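Local coordinates for putative cytoplasmic protein (Salmonella typhimurium LT2, PDB 2Q02), which is of unknown function but binds zinc in a xylose isomerase-like TIM barrel and may act as an isomerase, at residues P106-T111 with L141-S146; I193-L198 with R239-F244. All coordinates share one frame; numbering follows the deposited sequence.

How the contacts relate
Both contacts belong to one TIM barrel, a closed sheet of eight parallel strands. Contact 1 comes first along the chain and closes before contact 2 opens. It joins the loop after strand 101-104 to the loop after strand 135-138, which are neighbouring strands. Contact 2 pairs strand 193-198 with strand 242-244, the seventh and eighth strands of the barrel. The two centres lie about 22 Å apart, and the nearest atoms are about 8 Å apart, so they do not touch. Both lie near the zinc site. Contact 2 supplies His-197 as a ligand of the metal, whereas contact 1 is only a neighbour, with the side chain of Leu-141 about 7 Å from the zinc.

Contact 1. Residues P106-T111 with L141-S146; sequences PLNDGT and LGFRVS
Gly-110 and Val-145 make the direct backbone bond between the two loops. Gly-110 N gives its hydrogen to Val-145 O at 2.9 Å, on a lone pair in the carbonyl plane. Water 1 lies 2.8 Å from the same Val-145 O and also close to Thr-111 O, near enough to bridge the loops, though it cannot donate to every acceptor around it. Polar bonds within each loop fix its shape. Asp-109 OD1 accepts from Thr-111 N at 3.0 Å, an Asx turn. Ser-146 OG donates to Leu-141 O at 2.7 Å, and Ser-146 N bonds to Phe-143 O.

The Asn-108 side chain reaches into the turn 143-146. Its CG is anti to the backbone N (chi1 -177°), which carries the amide over to Phe-143. Asn-108 ND2 lies 3.4 Å from Phe-143 CD2, with amide and ring planes 36° apart. Val-145 CG2 meets Asn-108 OD1 at 3.4 Å.

Apolar contact is made by Pro-106, whose CD lies 3.6 Å from Leu-141 CG. Leu-141 CD1 also touches Asn-108 CB. Phe-143 meets the ring of His-173 beyond the contact.

The type I beta turn from Phe-143 to Ser-146 thus packs on the preceding beta-alpha loop, at the zinc-bearing end of the TIM barrel.

Contact 2. Residues I193-L198 with R239-F244; sequences IGLVHL and RGIYAF. With ZN (zinc ion), chain E.
His-197 binds the zinc ion through ND1 at 2.1 Å. Its CD2 rests 3.9 Å from Ala-243 CB, on the same face of the sheet. CG lies anti to the carbonyl carbon (chi1 -84°), and this brings ND1 to the metal and CD2 to Ala-243. Glu-139, Asp-170 and Glu-245 also bind this zinc. The other ring nitrogen, NE2, is hydrogen-bonded to Glu-37, which should help fix the ring's rotation.

The backbones hold these residues in parallel register. Val-196 N donates to Ile-241 O at 3.1 Å. Ala-243 N donates to Val-196 O, and Leu-198 N to Ala-243 O, each at 2.9 Å. The last two bonds are fairly straight, with N-H...O angles of 162° and 164°. A CA-H...O contact runs from His-197 CA to Ala-243 O at 3.3 Å. Before the paired stretch, water 2 bridges Gly-194 O and Ile-241 N.

Leu-195 CD1 meets Ile-241 CB at 3.6 Å. Val-196, Leu-198, Tyr-242 and Phe-244 occupy the face opposite His-197. Val-196 and Tyr-242 lie side by side and point the same way. Leu-198 CD1 fits between Tyr-242 CB, at 3.8 Å, and Phe-244 CE1. Tyr-242 OH is hydrogen-bonded to Glu-234.

These two strands run side by side in the barrel wall. Helices 226-235 and 256-271 cover the Val-196 and Phe-244 face. Strand 166-170 pairs with 193-198, and strand 9-12 lies against Ile-241 and Ala-243.

Contact 1. Residues P106-T111 with L141-S146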
loop_
_atom_site.group_PDB
_atom_site.type_symbol
_atom_site.label_atom_id
_atom_site.label_comp_id
_atom_site.label_asym_id
_atom_site.label_seq_id
_atom_site.Cartn_x
_atom_site.Cartn_y
_atom_site.Cartn_z
ATOM N N PRO A 106 -8.290 2.203 -7.942
ATOM C CA PRO A 106 -9.151 2.432 -9.107
ATOM C C PRO A 106 -10.185 1.346 -9.268
ATOM O O PRO A 106 -10.000 0.249 -8.764
ATOM C CB PRO A 106 -8.177 2.349 -10.291
ATOM C CG PRO A 106 -7.148 1.319 -9.834
ATOM C CD PRO A 106 -7.000 1.590 -8.329
ATOM N N LEU A 107 -11.251 1.656 -9.992
ATOM C CA LEU A 107 -12.260 0.662 -10.355
ATOM C C LEU A 107 -11.586 -0.544 -11.018
ATOM O O LEU A 107 -10.652 -0.400 -11.808
ATOM C CB LEU A 107 -13.337 1.254 -11.281
ATOM C CG LEU A 107 -14.494 0.319 -11.664
ATOM C CD1 LEU A 107 -15.459 0.101 -10.487
ATOM C CD2 LEU A 107 -15.258 0.820 -12.874
ATOM N N ASN A 108 -12.065 -1.735 -10.679
ATOM C CA ASN A 108 -11.403 -2.972 -11.109
ATOM C C ASN A 108 -12.468 -4.023 -11.389
ATOM O O ASN A 108 -12.491 -5.083 -10.790
ATOM C CB ASN A 108 -10.346 -3.411 -10.067
ATOM C CG ASN A 108 -9.559 -4.663 -10.474
ATOM O OD1 ASN A 108 -8.955 -4.726 -11.533
ATOM N ND2 ASN A 108 -9.545 -5.655 -9.592
ATOM N N ASP A 109 -13.385 -3.692 -12.290
ATOM C CA ASP A 109 -14.488 -4.602 -12.650
ATOM C C ASP A 109 -14.589 -4.853 -14.174
ATOM O O ASP A 109 -15.611 -5.349 -14.673
ATOM C CB ASP A 109 -15.846 -4.099 -12.105
ATOM C CG ASP A 109 -16.383 -2.867 -12.852
ATOM O OD1 ASP A 109 -15.752 -2.423 -13.836
ATOM O OD2 ASP A 109 -17.441 -2.343 -12.433
ATOM N N GLY A 110 -13.534 -4.501 -14.909
ATOM C CA GLY A 110 -13.496 -4.748 -16.353
ATOM C C GLY A 110 -14.131 -3.657 -17.194
ATOM O O GLY A 110 -14.224 -3.775 -18.413
ATOM N N THR A 111 -14.556 -2.589 -16.534
ATOM C CA THR A 111 -15.205 -1.471 -17.180
ATOM C C THR A 111 -14.214 -0.330 -17.356
ATOM O O THR A 111 -13.374 -0.079 -16.498
ATOM C CB THR A 111 -16.422 -1.029 -16.387
ATOM O OG1 THR A 111 -17.488 -1.938 -16.675
ATOM C CG2 THR A 111 -16.866 0.338 -16.770
ATOM N N LEU A 141 -3.704 -0.847 -9.942
ATOM C CA LEU A 141 -3.884 -2.283 -9.815
ATOM C C LEU A 141 -3.575 -2.916 -11.146
ATOM O O LEU A 141 -4.100 -2.499 -12.174
ATOM C CB LEU A 141 -5.317 -2.632 -9.438
ATOM C CG LEU A 141 -5.902 -1.888 -8.251
ATOM C CD1 LEU A 141 -7.361 -2.194 -8.134
ATOM C CD2 LEU A 141 -5.183 -2.231 -6.972
ATOM N N GLY A 142 -2.727 -3.935 -11.127
ATOM C CA GLY A 142 -2.235 -4.558 -12.362
ATOM C C GLY A 142 -3.185 -5.518 -13.066
ATOM O O GLY A 142 -2.930 -5.911 -14.201
ATOM N N PHE A 143 -4.271 -5.914 -12.410
ATOM C CA PHE A 143 -5.225 -6.825 -13.020
ATOM C C PHE A 143 -5.646 -6.346 -14.402
ATOM O O PHE A 143 -5.804 -5.148 -14.643
ATOM C CB PHE A 143 -6.474 -6.999 -12.170
ATOM C CG PHE A 143 -6.178 -7.457 -10.796
ATOM C CD1 PHE A 143 -5.779 -8.769 -10.568
ATOM C CD2 PHE A 143 -6.236 -6.566 -9.727
ATOM C CE1 PHE A 143 -5.463 -9.185 -9.319
ATOM C CE2 PHE A 143 -5.926 -6.982 -8.462
ATOM C CZ PHE A 143 -5.539 -8.302 -8.255
ATOM N N ARG A 144 -5.847 -7.292 -15.316
ATOM C CA ARG A 144 -6.368 -6.957 -16.649
ATOM C C ARG A 144 -7.697 -6.213 -16.639
ATOM O O ARG A 144 -7.977 -5.444 -17.567
ATOM C CB ARG A 144 -6.553 -8.174 -17.534
ATOM C CG ARG A 144 -5.327 -8.527 -18.308
ATOM C CD ARG A 144 -5.365 -9.959 -18.803
ATOM N NE ARG A 144 -4.322 -10.135 -19.809
ATOM C CZ ARG A 144 -4.513 -10.462 -21.094
ATOM N NH1 ARG A 144 -5.735 -10.716 -21.591
ATOM N NH2 ARG A 144 -3.451 -10.566 -21.893
ATOM N N VAL A 145 -8.514 -6.459 -15.615
ATOM C CA VAL A 145 -9.812 -5.775 -15.481
ATOM C C VAL A 145 -9.728 -4.397 -14.796
ATOM O O VAL A 145 -10.736 -3.722 -14.630
ATOM C CB VAL A 145 -10.841 -6.695 -14.834
ATOM C CG1 VAL A 145 -11.111 -7.868 -15.769
ATOM C CG2 VAL A 145 -10.348 -7.189 -13.449
ATOM N N SER A 146 -8.518 -3.986 -14.428
ATOM C CA SER A 146 -8.282 -2.713 -13.749
ATOM C C SER A 146 -8.397 -1.546 -14.709
ATOM O O SER A 146 -7.908 -1.602 -15.834
ATOM C CB SER A 146 -6.904 -2.688 -13.102
ATOM O OG SER A 146 -6.539 -1.379 -12.728
HETATM O O HOH W 1 -12.361 -1.388 -14.448
#

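Contact 2. Residues I193-L198 with R239-F244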
loop_
_atom_site.group_PDB
_atom_site.type_symbol
_atom_site.label_atom_id
_atom_site.label_comp_id
_atom_site.label_asym_id
_atom_site.label_seq_id
_atom_site.Cartn_x
_atom_site.Cartn_y
_atom_site.Cartn_z
ATOM N N ILE A 193 6.712 8.877 -6.426
ATOM C CA ILE A 193 6.295 7.598 -5.864
ATOM C C ILE A 193 6.289 7.821 -4.354
ATOM O O ILE A 193 7.352 8.058 -3.755
ATOM C CB ILE A 193 7.299 6.464 -6.232
ATOM C CG1 ILE A 193 7.174 6.089 -7.704
ATOM C CG2 ILE A 193 7.071 5.206 -5.377
ATOM C CD1 ILE A 193 8.325 5.229 -8.187
ATOM N N GLY A 194 5.120 7.738 -3.733
ATOM C CA GLY A 194 4.996 8.087 -2.311
ATOM C C GLY A 194 5.187 6.936 -1.340
ATOM O O GLY A 194 5.449 7.151 -0.151
ATOM N N LEU A 195 5.011 5.717 -1.840
ATOM C CA LEU A 195 5.169 4.526 -1.023
ATOM C C LEU A 195 5.341 3.319 -1.915
ATOM O O LEU A 195 4.921 3.340 -3.071
ATOM C CB LEU A 195 3.945 4.356 -0.161
ATOM C CG LEU A 195 3.848 3.173 0.778
ATOM C CD1 LEU A 195 4.893 3.282 1.816
ATOM C CD2 LEU A 195 2.454 3.149 1.422
ATOM N N VAL A 196 5.977 2.280 -1.381
ATOM C CA VAL A 196 6.108 1.009 -2.100
ATOM C C VAL A 196 5.570 -0.126 -1.236
ATOM O O VAL A 196 5.853 -0.177 -0.034
ATOM C CB VAL A 196 7.573 0.714 -2.525
ATOM C CG1 VAL A 196 7.673 -0.624 -3.201
ATOM C CG2 VAL A 196 8.096 1.827 -3.454
ATOM N N HIS A 197 4.762 -0.992 -1.860
ATOM C CA HIS A 197 4.181 -2.162 -1.227
ATOM C C HIS A 197 4.894 -3.410 -1.767
ATOM O O HIS A 197 4.934 -3.637 -2.992
ATOM C CB HIS A 197 2.679 -2.285 -1.521
ATOM C CG HIS A 197 1.796 -1.483 -0.615
ATOM N ND1 HIS A 197 0.433 -1.436 -0.773
ATOM C CD2 HIS A 197 2.077 -0.683 0.442
ATOM C CE1 HIS A 197 -0.094 -0.653 0.152
ATOM N NE2 HIS A 197 0.883 -0.180 0.901
ATOM N N LEU A 198 5.449 -4.206 -0.847
ATOM C CA LEU A 198 6.214 -5.389 -1.168
ATOM C C LEU A 198 5.438 -6.606 -0.667
ATOM O O LEU A 198 4.739 -6.567 0.369
ATOM C CB LEU A 198 7.600 -5.362 -0.509
ATOM C CG LEU A 198 8.574 -4.197 -0.752
ATOM C CD1 LEU A 198 9.832 -4.334 0.144
ATOM C CD2 LEU A 198 8.959 -4.114 -2.209
ATOM N N ARG A 239 14.308 7.040 -1.822
ATOM C CA ARG A 239 14.608 7.047 -0.387
ATOM C C ARG A 239 13.350 6.926 0.470
ATOM O O ARG A 239 13.385 7.251 1.657
ATOM C CB ARG A 239 15.322 8.356 -0.010
ATOM C CG ARG A 239 16.676 8.535 -0.655
ATOM C CD ARG A 239 17.710 7.579 -0.048
ATOM N NE ARG A 239 18.845 7.389 -0.950
ATOM C CZ ARG A 239 18.996 6.375 -1.810
ATOM N NH1 ARG A 239 18.093 5.403 -1.900
ATOM N NH2 ARG A 239 20.082 6.330 -2.585
ATOM N N GLY A 240 12.247 6.461 -0.125
ATOM C CA GLY A 240 10.957 6.412 0.553
ATOM C C GLY A 240 10.737 5.115 1.295
ATOM O O GLY A 240 11.653 4.356 1.495
ATOM N N ILE A 241 9.505 4.860 1.687
ATOM C CA ILE A 241 9.183 3.753 2.580
ATOM C C ILE A 241 8.854 2.465 1.798
ATOM O O ILE A 241 8.170 2.488 0.754
ATOM C CB ILE A 241 7.991 4.135 3.506
ATOM C CG1 ILE A 241 8.386 5.325 4.408
ATOM C CG2 ILE A 241 7.540 2.942 4.339
ATOM C CD1 ILE A 241 7.232 5.972 5.167
ATOM N N TYR A 242 9.370 1.349 2.306
ATOM C CA TYR A 242 8.985 0.032 1.858
ATOM C C TYR A 242 8.100 -0.573 2.947
ATOM O O TYR A 242 8.506 -0.698 4.111
ATOM C CB TYR A 242 10.228 -0.834 1.641
ATOM C CG TYR A 242 11.113 -0.395 0.483
ATOM C CD1 TYR A 242 10.722 -0.625 -0.837
ATOM C CD2 TYR A 242 12.356 0.228 0.709
ATOM C CE1 TYR A 242 11.509 -0.240 -1.894
ATOM C CE2 TYR A 242 13.172 0.617 -0.360
ATOM C CZ TYR A 242 12.725 0.379 -1.659
ATOM O OH TYR A 242 13.486 0.736 -2.739
ATOM N N ALA A 243 6.889 -0.946 2.548
ATOM C CA ALA A 243 5.877 -1.515 3.438
ATOM C C ALA A 243 5.544 -2.890 2.944
ATOM O O ALA A 243 5.283 -3.057 1.762
ATOM C CB ALA A 243 4.609 -0.657 3.440
ATOM N N PHE A 244 5.535 -3.861 3.861
ATOM C CA PHE A 244 5.236 -5.251 3.554
ATOM C C PHE A 244 3.724 -5.468 3.623
ATOM O O PHE A 244 3.110 -5.164 4.649
ATOM C CB PHE A 244 5.981 -6.187 4.522
ATOM C CG PHE A 244 7.468 -6.241 4.278
ATOM C CD1 PHE A 244 7.978 -6.910 3.173
ATOM C CD2 PHE A 244 8.359 -5.604 5.141
ATOM C CE1 PHE A 244 9.354 -6.949 2.931
ATOM C CE2 PHE A 244 9.750 -5.658 4.920
ATOM C CZ PHE A 244 10.244 -6.321 3.810
HETATM ZN ZN ZN E . -0.694 -2.504 -2.252
HETATM O O HOH W 2 7.810 6.990 1.447
#